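Local coordinates for protein proteophosphoglycan (Silicibacter pomeroyi DSS-3, PDB 2RE3) that is of unknown function, belongs to the DUF1285 family, whose fold contains repeated structural motifs, and may take part in signal transduction, at residues Asp100-Gly105 against Val111-Thr116; Ala142-Val147 against Glu152-Arg157; Arg77-Leu80 against Glu85-Gly88; Gly49-Gln54 against Leu66-Leu71. All blocks are in the same frame, centred on the assembly; numbering follows the deposited sequence. Where two conformers were deposited one is given.

Contact 1: residues Asp100-Gly105 against Val111-Thr116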
loop_
_atom_site.group_PDB
_atom_site.type_symbol
_atom_site.label_atom_id
_atom_site.label_comp_id
_atom_site.label_asym_id
_atom_site.label_seq_id
_atom_site.Cartn_x
_atom_site.Cartn_y
_atom_site.Cartn_z
ATOM N N ASP A 100 9.119 3.856 5.060
ATOM C CA ASP A 100 10.272 3.414 5.814
ATOM C C ASP A 100 10.498 1.928 5.600
ATOM O O ASP A 100 9.556 1.174 5.388
ATOM C CB ASP A 100 10.061 3.710 7.300
ATOM C CG ASP A 100 11.356 3.866 8.047
ATOM O OD1 ASP A 100 12.390 4.051 7.379
ATOM O OD2 ASP A 100 11.341 3.812 9.298
ATOM N N VAL A 101 11.756 1.511 5.624
ATOM C CA VAL A 101 12.079 0.094 5.582
ATOM C C VAL A 101 13.193 -0.117 6.583
ATOM O O VAL A 101 14.095 0.711 6.700
ATOM C CB VAL A 101 12.505 -0.399 4.173
ATOM C CG1 VAL A 101 13.654 0.435 3.617
ATOM C CG2 VAL A 101 12.899 -1.873 4.224
ATOM N N GLU A 102 13.104 -1.245 7.285
ATOM C CA GLU A 102 14.032 -1.648 8.333
ATOM C C GLU A 102 14.597 -3.027 7.934
ATOM O O GLU A 102 13.818 -3.912 7.541
ATOM C CB GLU A 102 13.244 -1.740 9.651
ATOM C CG GLU A 102 13.990 -2.340 10.837
ATOM C CD GLU A 102 13.174 -3.396 11.588
ATOM O OE1 GLU A 102 12.171 -3.030 12.258
ATOM O OE2 GLU A 102 13.567 -4.586 11.513
ATOM N N VAL A 103 15.919 -3.218 8.007
ATOM C CA VAL A 103 16.502 -4.548 7.730
ATOM C C VAL A 103 16.904 -5.244 9.016
ATOM O O VAL A 103 17.370 -4.611 9.952
ATOM C CB VAL A 103 17.828 -4.536 6.945
ATOM C CG1 VAL A 103 17.757 -5.588 5.842
ATOM C CG2 VAL A 103 18.189 -3.171 6.415
ATOM N N ALA A 104 16.767 -6.558 9.049
ATOM C CA ALA A 104 17.361 -7.334 10.127
ATOM C C ALA A 104 18.013 -8.508 9.464
ATOM O O ALA A 104 17.610 -8.914 8.377
ATOM C CB ALA A 104 16.311 -7.786 11.120
ATOM N N GLY A 105 19.036 -9.036 10.110
ATOM C CA GLY A 105 19.766 -10.151 9.578
ATOM C C GLY A 105 20.567 -9.812 8.343
ATOM O O GLY A 105 20.672 -8.661 7.933
ATOM N N VAL A 111 15.600 -9.915 6.620
ATOM C CA VAL A 111 14.169 -9.631 6.707
ATOM C C VAL A 111 13.924 -8.114 6.584
ATOM O O VAL A 111 14.556 -7.286 7.259
ATOM C CB VAL A 111 13.555 -10.156 8.043
ATOM C CG1 VAL A 111 12.039 -9.916 8.068
ATOM C CG2 VAL A 111 13.868 -11.635 8.230
ATOM N N LEU A 112 13.011 -7.760 5.704
ATOM C CA LEU A 112 12.693 -6.357 5.434
ATOM C C LEU A 112 11.315 -6.039 6.010
ATOM O O LEU A 112 10.315 -6.611 5.581
ATOM C CB LEU A 112 12.713 -6.064 3.921
ATOM C CG LEU A 112 13.990 -6.354 3.124
ATOM C CD1 LEU A 112 13.784 -6.091 1.604
ATOM C CD2 LEU A 112 15.114 -5.516 3.640
ATOM N N THR A 113 11.275 -5.141 6.996
ATOM C CA THR A 113 10.018 -4.659 7.565
ATOM C C THR A 113 9.725 -3.222 7.107
ATOM O O THR A 113 10.498 -2.282 7.347
ATOM C CB THR A 113 10.004 -4.779 9.076
ATOM O OG1 THR A 113 10.112 -6.158 9.410
ATOM C CG2 THR A 113 8.692 -4.231 9.654
ATOM N N PHE A 114 8.595 -3.077 6.429
ATOM C CA PHE A 114 8.177 -1.797 5.882
ATOM C C PHE A 114 7.143 -1.146 6.791
ATOM O O PHE A 114 6.345 -1.839 7.423
ATOM C CB PHE A 114 7.541 -2.008 4.533
ATOM C CG PHE A 114 8.497 -2.400 3.462
ATOM C CD1 PHE A 114 8.820 -3.715 3.259
ATOM C CD2 PHE A 114 9.054 -1.444 2.634
ATOM C CE1 PHE A 114 9.685 -4.069 2.268
ATOM C CE2 PHE A 114 9.912 -1.805 1.629
ATOM C CZ PHE A 114 10.232 -3.120 1.453
ATOM N N THR A 115 7.178 0.175 6.844
ATOM C CA THR A 115 6.166 0.981 7.480
ATOM C C THR A 115 5.559 1.878 6.403
ATOM O O THR A 115 6.317 2.441 5.575
ATOM C CB THR A 115 6.784 1.830 8.598
ATOM O OG1 THR A 115 7.335 0.939 9.578
ATOM C CG2 THR A 115 5.746 2.758 9.258
ATOM N N THR A 116 4.215 1.954 6.402
ATOM C CA THR A 116 3.428 2.762 5.462
ATOM C C THR A 116 3.137 4.145 6.029
ATOM O O THR A 116 3.368 4.412 7.221
ATOM C CB THR A 116 2.058 2.092 5.143
ATOM O OG1 THR A 116 1.242 2.095 6.326
ATOM C CG2 THR A 116 2.247 0.622 4.617
HETATM O O HOH W 1 13.224 -6.436 9.671
#

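Contact 2: residues Ala142-Val147 against Glu152-Arg157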
loop_
_atom_site.group_PDB
_atom_site.type_symbol
_atom_site.label_atom_id
_atom_site.label_comp_id
_atom_site.label_asym_id
_atom_site.label_seq_id
_atom_site.Cartn_x
_atom_site.Cartn_y
_atom_site.Cartn_z
ATOM N N ALA A 142 8.957 0.830 -10.455
ATOM C CA ALA A 142 8.114 1.237 -9.314
ATOM C C ALA A 142 7.657 -0.035 -8.578
ATOM O O ALA A 142 6.729 -0.733 -8.995
ATOM C CB ALA A 142 6.917 2.030 -9.775
ATOM N N PRO A 143 8.325 -0.365 -7.485
ATOM C CA PRO A 143 8.004 -1.602 -6.816
ATOM C C PRO A 143 6.988 -1.390 -5.683
ATOM O O PRO A 143 6.951 -0.328 -5.065
ATOM C CB PRO A 143 9.352 -2.021 -6.240
ATOM C CG PRO A 143 10.031 -0.744 -5.916
ATOM C CD PRO A 143 9.391 0.352 -6.779
ATOM N N TYR A 144 6.198 -2.421 -5.413
ATOM C CA TYR A 144 5.218 -2.408 -4.339
ATOM C C TYR A 144 5.518 -3.479 -3.318
ATOM O O TYR A 144 6.284 -4.400 -3.599
ATOM C CB TYR A 144 3.851 -2.672 -4.917
ATOM C CG TYR A 144 3.450 -1.711 -6.019
ATOM C CD1 TYR A 144 3.904 -1.887 -7.313
ATOM C CD2 TYR A 144 2.583 -0.636 -5.770
ATOM C CE1 TYR A 144 3.513 -1.044 -8.348
ATOM C CE2 TYR A 144 2.179 0.223 -6.807
ATOM C CZ TYR A 144 2.661 -0.003 -8.099
ATOM O OH TYR A 144 2.315 0.801 -9.139
ATOM N N VAL A 145 4.913 -3.353 -2.134
ATOM C CA VAL A 145 4.878 -4.437 -1.143
ATOM C C VAL A 145 3.456 -4.603 -0.591
ATOM O O VAL A 145 2.733 -3.635 -0.363
ATOM C CB VAL A 145 5.880 -4.226 0.008
ATOM C CG1 VAL A 145 5.635 -2.922 0.763
ATOM C CG2 VAL A 145 5.805 -5.377 0.985
ATOM N N HIS A 146 3.046 -5.850 -0.433
ATOM C CA HIS A 146 1.727 -6.169 0.089
ATOM C C HIS A 146 1.695 -5.873 1.582
ATOM O O HIS A 146 2.644 -6.197 2.318
ATOM C CB HIS A 146 1.440 -7.646 -0.172
ATOM C CG HIS A 146 0.122 -8.145 0.341
ATOM N ND1 HIS A 146 -0.001 -8.759 1.564
ATOM C CD2 HIS A 146 -1.102 -8.206 -0.236
ATOM C CE1 HIS A 146 -1.257 -9.147 1.737
ATOM N NE2 HIS A 146 -1.946 -8.827 0.660
ATOM N N VAL A 147 0.626 -5.223 2.013
ATOM C CA VAL A 147 0.418 -4.889 3.427
ATOM C C VAL A 147 -0.657 -5.804 3.993
ATOM O O VAL A 147 -0.421 -6.485 4.978
ATOM C CB VAL A 147 -0.052 -3.434 3.586
ATOM C CG1 VAL A 147 -0.261 -3.094 5.075
ATOM C CG2 VAL A 147 0.913 -2.496 2.842
ATOM N N GLU A 152 -1.796 -2.881 -1.311
ATOM C CA GLU A 152 -0.387 -2.761 -1.466
ATOM C C GLU A 152 0.095 -1.358 -1.157
ATOM O O GLU A 152 -0.662 -0.412 -1.265
ATOM C CB GLU A 152 0.001 -3.099 -2.886
ATOM C CG GLU A 152 -0.084 -4.554 -3.207
ATOM C CD GLU A 152 0.388 -4.827 -4.615
ATOM O OE1 GLU A 152 -0.157 -4.202 -5.548
ATOM O OE2 GLU A 152 1.314 -5.647 -4.773
ATOM N N ALA A 153 1.376 -1.268 -0.786
ATOM C CA ALA A 153 2.077 -0.018 -0.620
ATOM C C ALA A 153 3.101 0.198 -1.776
ATOM O O ALA A 153 3.942 -0.670 -2.075
ATOM C CB ALA A 153 2.786 -0.014 0.723
ATOM N N LEU A 154 3.034 1.359 -2.411
ATOM C CA LEU A 154 4.077 1.780 -3.337
ATOM C C LEU A 154 5.283 2.195 -2.508
ATOM O O LEU A 154 5.152 3.014 -1.594
ATOM C CB LEU A 154 3.620 2.961 -4.181
ATOM C CG LEU A 154 4.600 3.458 -5.230
ATOM C CD1 LEU A 154 4.784 2.411 -6.322
ATOM C CD2 LEU A 154 4.092 4.774 -5.821
ATOM N N ILE A 155 6.449 1.633 -2.833
ATOM C CA ILE A 155 7.676 1.926 -2.089
ATOM C C ILE A 155 8.219 3.279 -2.571
ATOM O O ILE A 155 8.462 3.438 -3.756
ATOM C CB ILE A 155 8.711 0.774 -2.272
ATOM C CG1 ILE A 155 8.180 -0.514 -1.645
ATOM C CG2 ILE A 155 10.028 1.088 -1.618
ATOM C CD1 ILE A 155 8.838 -1.739 -2.189
ATOM N N ASP A 156 8.369 4.246 -1.661
ATOM C CA ASP A 156 8.802 5.622 -2.030
ATOM C C ASP A 156 10.303 5.680 -2.340
ATOM O O ASP A 156 11.019 4.728 -2.061
ATOM C CB ASP A 156 8.427 6.644 -0.941
ATOM C CG ASP A 156 9.329 6.565 0.312
ATOM O OD1 ASP A 156 10.226 5.701 0.363
ATOM O OD2 ASP A 156 9.150 7.380 1.256
ATOM N N ARG A 157 10.763 6.796 -2.911
ATOM C CA ARG A 157 12.164 6.951 -3.391
ATOM C C ARG A 157 13.164 6.688 -2.286
ATOM O O ARG A 157 14.077 5.885 -2.443
ATOM C CB ARG A 157 12.441 8.359 -3.970
ATOM C CG ARG A 157 11.434 8.893 -5.023
ATOM C CD ARG A 157 11.093 7.874 -6.143
ATOM N NE ARG A 157 12.158 7.656 -7.139
ATOM C CZ ARG A 157 12.378 6.508 -7.796
ATOM N NH1 ARG A 157 11.638 5.425 -7.573
ATOM N NH2 ARG A 157 13.367 6.441 -8.682
#

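Contact 3: residues Arg77-Leu80 against Glu85-Gly88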
loop_
_atom_site.group_PDB
_atom_site.type_symbol
_atom_site.label_atom_id
_atom_site.label_comp_id
_atom_site.label_asym_id
_atom_site.label_seq_id
_atom_site.Cartn_x
_atom_site.Cartn_y
_atom_site.Cartn_z
ATOM N N ARG A 77 -10.814 -2.961 -7.623
ATOM C CA ARG A 77 -11.364 -1.704 -7.134
ATOM C C ARG A 77 -11.271 -1.583 -5.625
ATOM O O ARG A 77 -10.993 -2.545 -4.930
ATOM C CB ARG A 77 -12.813 -1.618 -7.533
ATOM C CG ARG A 77 -13.030 -1.369 -9.031
ATOM C CD ARG A 77 -14.478 -1.645 -9.393
ATOM N NE ARG A 77 -14.945 -2.852 -8.680
ATOM C CZ ARG A 77 -15.029 -4.094 -9.182
ATOM N NH1 ARG A 77 -14.742 -4.370 -10.463
ATOM N NH2 ARG A 77 -15.440 -5.074 -8.380
ATOM N N PHE A 78 -11.502 -0.378 -5.119
ATOM C CA PHE A 78 -11.379 -0.126 -3.700
ATOM C C PHE A 78 -12.620 0.529 -3.068
ATOM O O PHE A 78 -13.274 1.400 -3.661
ATOM C CB PHE A 78 -10.152 0.735 -3.455
ATOM C CG PHE A 78 -8.871 0.100 -3.912
ATOM C CD1 PHE A 78 -8.418 0.287 -5.201
ATOM C CD2 PHE A 78 -8.131 -0.676 -3.053
ATOM C CE1 PHE A 78 -7.246 -0.296 -5.616
ATOM C CE2 PHE A 78 -6.983 -1.274 -3.452
ATOM C CZ PHE A 78 -6.525 -1.092 -4.742
ATOM N N TYR A 79 -12.916 0.090 -1.848
ATOM C CA TYR A 79 -14.085 0.532 -1.116
ATOM C C TYR A 79 -13.700 0.897 0.313
ATOM O O TYR A 79 -12.634 0.515 0.782
ATOM C CB TYR A 79 -15.141 -0.577 -1.104
ATOM C CG TYR A 79 -15.516 -0.985 -2.492
ATOM C CD1 TYR A 79 -14.760 -1.913 -3.182
ATOM C CD2 TYR A 79 -16.594 -0.408 -3.142
ATOM C CE1 TYR A 79 -15.084 -2.296 -4.450
ATOM C CE2 TYR A 79 -16.907 -0.767 -4.451
ATOM C CZ TYR A 79 -16.135 -1.718 -5.083
ATOM O OH TYR A 79 -16.410 -2.103 -6.353
ATOM N N LEU A 80 -14.550 1.686 0.960
ATOM C CA LEU A 80 -14.529 1.846 2.419
ATOM C C LEU A 80 -15.761 1.101 2.881
ATOM O O LEU A 80 -16.853 1.374 2.412
ATOM C CB LEU A 80 -14.597 3.332 2.831
ATOM C CG LEU A 80 -13.551 4.193 2.114
ATOM C CD1 LEU A 80 -13.744 5.612 2.454
ATOM C CD2 LEU A 80 -12.137 3.738 2.450
ATOM N N GLU A 85 -22.463 -0.257 5.548
ATOM C CA GLU A 85 -22.291 0.564 4.360
ATOM C C GLU A 85 -21.002 0.239 3.613
ATOM O O GLU A 85 -20.004 -0.078 4.230
ATOM C CB GLU A 85 -22.263 2.029 4.786
ATOM C CG GLU A 85 -22.183 2.990 3.624
ATOM C CD GLU A 85 -22.606 4.422 3.974
ATOM O OE1 GLU A 85 -22.143 4.970 5.009
ATOM O OE2 GLU A 85 -23.389 5.006 3.186
ATOM N N LYS A 86 -21.043 0.340 2.284
ATOM C CA LYS A 86 -19.874 0.230 1.414
ATOM C C LYS A 86 -19.873 1.351 0.360
ATOM O O LYS A 86 -20.829 1.454 -0.423
ATOM C CB LYS A 86 -19.886 -1.113 0.689
ATOM C CG LYS A 86 -19.133 -1.143 -0.632
ATOM C CD LYS A 86 -18.690 -2.555 -1.078
ATOM C CE LYS A 86 -19.731 -3.266 -1.952
ATOM N NZ LYS A 86 -19.147 -4.477 -2.651
ATOM N N VAL A 87 -18.798 2.146 0.304
ATOM C CA VAL A 87 -18.666 3.165 -0.704
ATOM C C VAL A 87 -17.402 3.003 -1.521
ATOM O O VAL A 87 -16.342 2.613 -1.014
ATOM C CB VAL A 87 -18.700 4.562 -0.090
ATOM C CG1 VAL A 87 -20.080 4.850 0.468
ATOM C CG2 VAL A 87 -17.625 4.729 0.976
ATOM N N GLY A 88 -17.506 3.325 -2.801
ATOM C CA GLY A 88 -16.370 3.251 -3.704
ATOM C C GLY A 88 -15.447 4.472 -3.639
ATOM O O GLY A 88 -15.928 5.599 -3.599
#

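Contact 4: residues Gly49-Gln54 against Leu66-Leu71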
loop_
_atom_site.group_PDB
_atom_site.type_symbol
_atom_site.label_atom_id
_atom_site.label_comp_id
_atom_site.label_asym_id
_atom_site.label_seq_id
_atom_site.Cartn_x
_atom_site.Cartn_y
_atom_site.Cartn_z
ATOM N N GLY A 49 0.005 9.167 -1.594
ATOM C CA GLY A 49 -0.625 8.840 -0.319
ATOM C C GLY A 49 -1.626 9.859 0.179
ATOM O O GLY A 49 -2.328 9.610 1.149
ATOM N N THR A 50 -1.701 10.995 -0.502
ATOM C CA THR A 50 -2.575 12.093 -0.117
ATOM C C THR A 50 -3.988 11.757 -0.519
ATOM O O THR A 50 -4.226 11.298 -1.623
ATOM C CB THR A 50 -2.130 13.413 -0.798
ATOM O OG1 THR A 50 -0.832 13.727 -0.306
ATOM C CG2 THR A 50 -3.101 14.567 -0.529
ATOM N N TRP A 51 -4.916 11.964 0.407
ATOM C CA TRP A 51 -6.340 11.733 0.150
ATOM C C TRP A 51 -6.964 13.047 -0.284
ATOM O O TRP A 51 -6.671 14.110 0.292
ATOM C CB TRP A 51 -7.023 11.190 1.404
ATOM C CG TRP A 51 -6.759 9.728 1.690
ATOM C CD1 TRP A 51 -5.558 9.096 1.675
ATOM C CD2 TRP A 51 -7.727 8.736 2.076
ATOM N NE1 TRP A 51 -5.713 7.765 2.031
ATOM C CE2 TRP A 51 -7.041 7.527 2.262
ATOM C CE3 TRP A 51 -9.112 8.757 2.267
ATOM C CZ2 TRP A 51 -7.696 6.349 2.623
ATOM C CZ3 TRP A 51 -9.753 7.582 2.626
ATOM C CH2 TRP A 51 -9.048 6.406 2.812
ATOM N N PHE A 52 -7.784 12.999 -1.323
ATOM C CA PHE A 52 -8.436 14.203 -1.820
ATOM C C PHE A 52 -9.907 13.988 -1.680
ATOM O O PHE A 52 -10.378 12.908 -1.986
ATOM C CB PHE A 52 -8.126 14.425 -3.278
ATOM C CG PHE A 52 -6.744 14.935 -3.536
ATOM C CD1 PHE A 52 -5.678 14.073 -3.621
ATOM C CD2 PHE A 52 -6.518 16.269 -3.743
ATOM C CE1 PHE A 52 -4.407 14.559 -3.893
ATOM C CE2 PHE A 52 -5.268 16.726 -4.012
ATOM C CZ PHE A 52 -4.215 15.857 -4.083
ATOM N N TYR A 53 -10.625 15.005 -1.202
ATOM C CA TYR A 53 -12.072 14.916 -1.066
ATOM C C TYR A 53 -12.700 16.070 -1.865
ATOM O O TYR A 53 -12.406 17.227 -1.633
ATOM C CB TYR A 53 -12.476 14.949 0.412
ATOM C CG TYR A 53 -13.969 14.917 0.657
ATOM C CD1 TYR A 53 -14.700 13.758 0.464
ATOM C CD2 TYR A 53 -14.647 16.044 1.089
ATOM C CE1 TYR A 53 -16.086 13.736 0.674
ATOM C CE2 TYR A 53 -16.025 16.035 1.307
ATOM C CZ TYR A 53 -16.738 14.878 1.110
ATOM O OH TYR A 53 -18.098 14.863 1.328
ATOM N N GLN A 54 -13.548 15.751 -2.829
ATOM C CA GLN A 54 -14.093 16.780 -3.697
ATOM C C GLN A 54 -12.980 17.631 -4.320
ATOM O O GLN A 54 -13.188 18.820 -4.562
ATOM C CB GLN A 54 -15.031 17.711 -2.926
ATOM C CG GLN A 54 -16.233 17.060 -2.287
ATOM C CD GLN A 54 -16.865 17.962 -1.228
ATOM O OE1 GLN A 54 -16.269 18.978 -0.834
ATOM N NE2 GLN A 54 -18.045 17.586 -0.741
ATOM N N LEU A 66 -7.972 6.548 10.027
ATOM C CA LEU A 66 -9.289 6.052 10.358
ATOM C C LEU A 66 -9.975 5.480 9.118
ATOM O O LEU A 66 -10.417 4.329 9.131
ATOM C CB LEU A 66 -10.121 7.192 10.985
ATOM C CG LEU A 66 -11.420 6.846 11.705
ATOM C CD1 LEU A 66 -11.102 5.998 12.944
ATOM C CD2 LEU A 66 -12.219 8.127 12.111
ATOM N N PHE A 67 -10.030 6.248 8.028
ATOM C CA PHE A 67 -10.664 5.738 6.819
ATOM C C PHE A 67 -9.848 4.594 6.239
ATOM O O PHE A 67 -10.399 3.704 5.626
ATOM C CB PHE A 67 -10.842 6.824 5.747
ATOM C CG PHE A 67 -11.962 7.764 6.009
ATOM C CD1 PHE A 67 -13.254 7.307 6.135
ATOM C CD2 PHE A 67 -11.738 9.125 6.098
ATOM C CE1 PHE A 67 -14.294 8.183 6.371
ATOM C CE2 PHE A 67 -12.775 9.998 6.328
ATOM C CZ PHE A 67 -14.054 9.510 6.465
ATOM N N SER A 68 -8.533 4.643 6.395
ATOM C CA SER A 68 -7.664 3.620 5.822
ATOM C C SER A 68 -7.908 2.292 6.513
ATOM O O SER A 68 -7.719 1.252 5.902
ATOM C CB SER A 68 -6.180 3.999 5.953
ATOM O OG SER A 68 -5.821 4.997 5.000
ATOM N N SER A 69 -8.311 2.332 7.790
ATOM C CA SER A 69 -8.621 1.111 8.523
ATOM C C SER A 69 -9.793 0.320 7.892
ATOM O O SER A 69 -9.915 -0.879 8.143
ATOM C CB SER A 69 -8.912 1.392 10.002
ATOM O OG SER A 69 -10.204 1.969 10.240
ATOM N N ILE A 70 -10.635 0.977 7.092
ATOM C CA ILE A 70 -11.800 0.267 6.527
ATOM C C ILE A 70 -11.708 0.101 5.004
ATOM O O ILE A 70 -12.715 -0.085 4.317
ATOM C CB ILE A 70 -13.148 0.907 6.967
ATOM C CG1 ILE A 70 -13.214 2.409 6.597
ATOM C CG2 ILE A 70 -13.357 0.627 8.466
ATOM C CD1 ILE A 70 -14.629 3.000 6.597
ATOM N N LEU A 71 -10.483 0.180 4.490
ATOM C CA LEU A 71 -10.247 -0.068 3.092
ATOM C C LEU A 71 -10.423 -1.558 2.800
ATOM O O LEU A 71 -9.971 -2.434 3.568
ATOM C CB LEU A 71 -8.842 0.346 2.717
ATOM C CG LEU A 71 -8.636 1.791 2.297
ATOM C CD1 LEU A 71 -7.182 2.091 2.364
ATOM C CD2 LEU A 71 -9.169 1.976 0.872
HETATM O O HOH W 2 -4.256 5.381 2.786
#

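Contact 1: residues Asp100-Gly105 against Val111-Thr116
Asp100, Glu102 and Ala104 exchange paired backbone hydrogen bonds with Thr115, Thr113 and Val111 respectively. These six bonds hold strands 100-104 and 111-116 antiparallel, with axes 4.6 Å apart at their closest and inclined at 159°. At the non-hydrogen-bonded pairs Val101-Phe114 and Val103-Leu112 the chains draw nearer, and CA-H...O contacts bridge them, such as Val101 CA to Thr113 O at 3.4 Å.

All four side chains of these two pairs lie on one face of the sheet. Val101 carries its CG2 methyl 4.0 Å from the centroid of the Phe114 ring and only 14° from the normal, a CH-pi contact. With chi1 at 54°, CG1 stands between the backbone N and the carbonyl carbon, while CG2 swings over the ring. Alongside, Val103 CG1 meets Leu112 CD2 at 3.4 Å. Leu163 of helix 157-164 packs on Val101, Leu112 and Phe114.

The face bearing Glu102 and Thr113 is more polar. A water there is bound to Val111 O (2.9 Å) and Thr113 OG1 (3.1 Å); its link to Glu102 OE2 is less certain, since Glu102 was deposited in two conformers. The arrangement is a regular antiparallel beta hairpin with an apolar face set against a helix.

Contact 2: residues Ala142-Val147 against Glu152-Arg157
Leu154 lays its CD1 methyl over one face of the Tyr144 ring, 3.8 Å from the centroid and 24° off the normal, a CH-pi contact displaced toward the CE2 side. The leucine has CG anti to its own backbone N (chi1 -178°), which, with chi2, turns CD1 toward the ring on the neighbouring strand; Ala142 CB also meets this methyl, at 4.1 Å. Further along, the Pro143 ring and the Ile155 side chain cross at about a right angle, Pro143 CG to Ile155 CD1 at 4.0 Å. On the face opposite Tyr144, Val147 CG2 touches Ala153 CB at 3.8 Å and Val145 CG1 packs beside it; Phe114 and Thr116 lie against that face.

Three backbone hydrogen bonds join the two segments, Ala153 N to Val145 O (2.8 Å) being nearly straight at 178°.

At the polar edge Glu152 stretches alongside Tyr144, Glu152 OE2 lying 3.9 Å from Tyr144 CB. Its OE1 forms a salt bridge with Arg131, which also makes a cation-pi contact with Tyr144, while Tyr144 OH bonds Asp93. His146 is held through ND1 by Asn128 and through NE2 by the backbone N of Gly150. The hairpin thus coheres through apolar packing and main-chain bonds, whereas its polar side-chain ends find their partners outside the two segments.

Contact 3: residues Arg77-Leu80 against Glu85-Gly88
Leu80 and Val87 form an antiparallel hydrogen-bonded pair, Leu80 N to Val87 O at 2.8 Å and Val87 N to Leu80 O at 3.0 Å, beside the non-hydrogen-bonded pair Tyr79-Gly88, with the short strand segments inclined at 136°.

Lys86 runs across the Tyr79 ring: Lys86 CD lies 3.6 Å from Tyr79 CD2, and a bend at chi3 then carries NZ above the ring face. The ammonium sits 4.7 Å from the centroid and 9° off the normal, a cation-pi geometry, and also forms a salt bridge with Glu74. Gly88 CA lies 3.7 Å from Tyr79 CD2.

The segments belong to the hairpin of strands 77-81 and 86-91 in the mixed sheet of the N-terminal family region, where strand 71-74 flanks the first and strand 37-45 the second. Within that sheet Tyr79 OH accepts a hydrogen bond from Arg77 NE at 2.8 Å, the oxygen tilted 19° out of the guanidinium plane. Replacing Tyr79 by an alanine would probably take the ring from under the Lys86 chain, leaving its ammonium to Glu74, and leave Arg77 NE without this acceptor.

On the other face of the sheet, Leu80 CB packs against Val87 CG2 at 3.8 Å, and Ile41 of strand 37-45 touches both residues.

Contact 4: residues Gly49-Gln54 against Leu66-Leu71
Trp51 drives the benzo end of its indole against helix 61-68, CZ3 reaching Phe67 CB at 3.4 Å and CH2 nearly as close at 3.5 Å. The indole is aimed by its torsions: chi1 of -77° puts CG anti to the carbonyl carbon and, with chi2 of 47°, sets the indole so that CZ3 and CH2 meet Phe67 CB. The Phe67 side chain crosses it obliquely. Phe67 sets out toward the indole, but its ring then leads away, so the meeting is made chiefly by the CB methylene and not by stacked rings; its own side chain packs on Leu15 and Ala19 of helix 15-21.

Ser68 OG approaches obliquely, 3.3 Å from Trp51 CZ2. A water close to the indole plane accepts from Trp51 NE1 at 2.9 Å and donates to Ser68 OG at 2.7 Å, while the serine hydroxyl is also bonded to Val64 O. The buried indole N-H is thereby satisfied and linked to the helix through one water. Leu71, the last residue of the type I turn that starts at Ser68, brings CD1 to the ring edge, 4.3 Å from Trp51 CZ2.

An alanine in place of Trp51 would probably open a gap between strand and helix and leave the water without its N-H donor. Leu80, Met43 and Ile45 also pack on the indole. This is helix-on-sheet packing, in which one long aromatic side chain spans the 10.0 Å from Trp51 CA to Phe67 CA.

In the fold
Contacts 3 and 4 share the N-terminal sheet and touch through Leu80, which packs on Phe67, Ile70 and Leu71; contacts 1 and 2 share the C-terminal sheet and meet where Phe114 and Thr116 press on Val145, Val147, Ala153 and Ile155. Both sheets have the strand order 3-2-1-6-5-4, and contacts 2 and 3 join the fifth and sixth strands of their respective sheets, consistent with the family's repeated motifs. Contacts 2 and 4 are buried, contacts 1 and 3 partly so; Lys86 packs its chain on Tyr79 in contact 3, whereas Glu152 of contact 2 has its salt-bridge partner outside the segments. Main-chain bonds link the hairpins; contact 4 relies on side chains and a water.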